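Local coordinates for adenosine monophosphate-protein transferase (Sulfolobus tokodaii, PDB 2EKM) that is of unknown function but belongs to the adenosine-specific kinase family and may transfer adenosine monophosphate to proteins, at residues D6-E11 with V119-T124. Numbering follows the deposited sequence.
Sequences DVIRVE and VLVAET
Antiparallel pairing of D6-I8 with V119-V121 joins an outermost strand of a sheet, three-stranded within this chain, to its central strand, whose other edge pairs with strand 128-135. Two hydrogen-bonded pairs, D6 with V121 and I8 with V119, flank the non-hydrogen-bonded pair V7-L120. D6 N reaches V121 O at 2.8 Å, nearly straight at 177°, and V121 N returns to D6 O at 2.9 Å. I8 N donates to V119 O at 2.8 Å, and V119 N bonds back to I8 O. D6 O also receives a CA-H...O contact from L120 CA at 3.5 Å.

On the face with D6 and I8, I8 CG1 slants across V121 CG2 at 3.8 Å; chi1 of -56° sets CG1 beside its own backbone N, on the side of V121. Further along, V10 CG2 presses tightly on V119 CG2 at 3.5 Å, and V10 also touches T74 of helix 65-78. On the opposite face, V7 CG2 and L120 CD2 run alongside each other at 4.1 Å, near V3 and A122 of the second subunit.

The carboxylates of D6 and E123 approach to 4.5 Å between OD2 and OE1, yet R128 NH1 forms salt bridges with both residues. This shared cation probably offsets their repulsion, so charge pairing links all three strands beside the aliphatic packing.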
loop_
_atom_site.group_PDB
_atom_site.type_symbol
_atom_site.label_atom_id
_atom_site.label_comp_id
_atom_site.label_asym_id
_atom_site.label_seq_id
_atom_site.Cartn_x
_atom_site.Cartn_y
_atom_site.Cartn_z
ATOM N N ASP A 6 18.288 4.043 6.558
ATOM C CA ASP A 6 19.263 3.211 5.859
ATOM C C ASP A 6 18.790 2.930 4.441
ATOM O O ASP A 6 17.589 2.824 4.187
ATOM C CB ASP A 6 19.454 1.884 6.597
ATOM C CG ASP A 6 20.175 2.048 7.920
ATOM O OD1 ASP A 6 20.797 3.107 8.136
ATOM O OD2 ASP A 6 20.128 1.113 8.743
ATOM N N VAL A 7 19.740 2.823 3.520
ATOM C CA VAL A 7 19.437 2.535 2.123
ATOM C C VAL A 7 19.944 1.126 1.851
ATOM O O VAL A 7 21.148 0.896 1.800
ATOM C CB VAL A 7 20.152 3.520 1.175
ATOM C CG1 VAL A 7 19.782 3.212 -0.274
ATOM C CG2 VAL A 7 19.775 4.955 1.540
ATOM N N ILE A 8 19.018 0.189 1.678
ATOM C CA ILE A 8 19.363 -1.209 1.445
ATOM C C ILE A 8 19.353 -1.622 -0.027
ATOM O O ILE A 8 18.341 -1.473 -0.714
ATOM C CB ILE A 8 18.387 -2.142 2.214
ATOM C CG1 ILE A 8 18.393 -1.787 3.704
ATOM C CG2 ILE A 8 18.768 -3.603 2.002
ATOM C CD1 ILE A 8 19.754 -1.889 4.358
ATOM N N ARG A 9 20.480 -2.148 -0.498
ATOM C CA ARG A 9 20.605 -2.615 -1.873
ATOM C C ARG A 9 20.045 -4.028 -1.978
ATOM O O ARG A 9 20.496 -4.932 -1.276
ATOM C CB ARG A 9 22.074 -2.616 -2.313
ATOM C CG ARG A 9 22.336 -3.347 -3.635
ATOM C CD ARG A 9 21.552 -2.745 -4.800
ATOM N NE ARG A 9 21.959 -1.368 -5.080
ATOM C CZ ARG A 9 21.307 -0.544 -5.895
ATOM N NH1 ARG A 9 20.212 -0.955 -6.522
ATOM N NH2 ARG A 9 21.743 0.696 -6.073
ATOM N N VAL A 10 19.063 -4.212 -2.853
ATOM C CA VAL A 10 18.440 -5.517 -3.048
ATOM C C VAL A 10 19.038 -6.218 -4.264
ATOM O O VAL A 10 18.984 -5.692 -5.375
ATOM C CB VAL A 10 16.910 -5.375 -3.248
ATOM C CG1 VAL A 10 16.298 -6.726 -3.612
ATOM C CG2 VAL A 10 16.268 -4.828 -1.973
ATOM N N GLU A 11 19.615 -7.399 -4.057
ATOM C CA GLU A 11 20.206 -8.133 -5.169
ATOM C C GLU A 11 19.126 -8.815 -6.003
ATOM O O GLU A 11 18.294 -9.550 -5.478
ATOM C CB GLU A 11 21.209 -9.185 -4.670
ATOM C CG GLU A 11 21.600 -10.214 -5.743
ATOM C CD GLU A 11 22.655 -11.210 -5.276
ATOM O OE1 GLU A 11 22.660 -11.575 -4.082
ATOM O OE2 GLU A 11 23.472 -11.643 -6.114
ATOM N N VAL A 119 15.780 -0.390 -0.867
ATOM C CA VAL A 119 14.692 -0.349 0.097
ATOM C C VAL A 119 15.118 0.632 1.182
ATOM O O VAL A 119 16.211 0.516 1.739
ATOM C CB VAL A 119 14.420 -1.740 0.718
ATOM C CG1 VAL A 119 13.325 -1.636 1.770
ATOM C CG2 VAL A 119 13.998 -2.722 -0.370
ATOM N N LEU A 120 14.261 1.613 1.451
ATOM C CA LEU A 120 14.528 2.636 2.453
ATOM C C LEU A 120 13.974 2.167 3.791
ATOM O O LEU A 120 12.771 1.956 3.937
ATOM C CB LEU A 120 13.876 3.955 2.027
ATOM C CG LEU A 120 14.284 4.424 0.622
ATOM C CD1 LEU A 120 13.433 5.604 0.198
ATOM C CD2 LEU A 120 15.762 4.788 0.603
ATOM N N VAL A 121 14.860 2.017 4.769
ATOM C CA VAL A 121 14.471 1.531 6.084
ATOM C C VAL A 121 14.740 2.518 7.216
ATOM O O VAL A 121 15.867 2.972 7.408
ATOM C CB VAL A 121 15.209 0.210 6.400
ATOM C CG1 VAL A 121 14.702 -0.380 7.706
ATOM C CG2 VAL A 121 15.025 -0.770 5.254
ATOM N N ALA A 122 13.691 2.851 7.960
ATOM C CA ALA A 122 13.821 3.763 9.088
ATOM C C ALA A 122 14.094 2.906 10.315
ATOM O O ALA A 122 13.533 1.816 10.457
ATOM C CB ALA A 122 12.538 4.554 9.276
ATOM N N GLU A 123 14.959 3.386 11.196
ATOM C CA GLU A 123 15.284 2.638 12.400
ATOM C C GLU A 123 14.971 3.481 13.628
ATOM O O GLU A 123 15.258 4.677 13.654
ATOM C CB GLU A 123 16.766 2.244 12.381
ATOM C CG GLU A 123 17.152 1.206 13.417
ATOM C CD GLU A 123 18.557 0.677 13.201
ATOM O OE1 GLU A 123 19.506 1.496 13.211
ATOM O OE2 GLU A 123 18.709 -0.553 13.016
ATOM N N THR A 124 14.365 2.860 14.637
ATOM C CA THR A 124 14.013 3.563 15.868
ATOM C C THR A 124 14.517 2.775 17.068
ATOM O O THR A 124 15.239 1.790 16.919
ATOM C CB THR A 124 12.484 3.705 16.030
ATOM O OG1 THR A 124 11.909 2.412 16.269
ATOM C CG2 THR A 124 11.858 4.313 14.779
#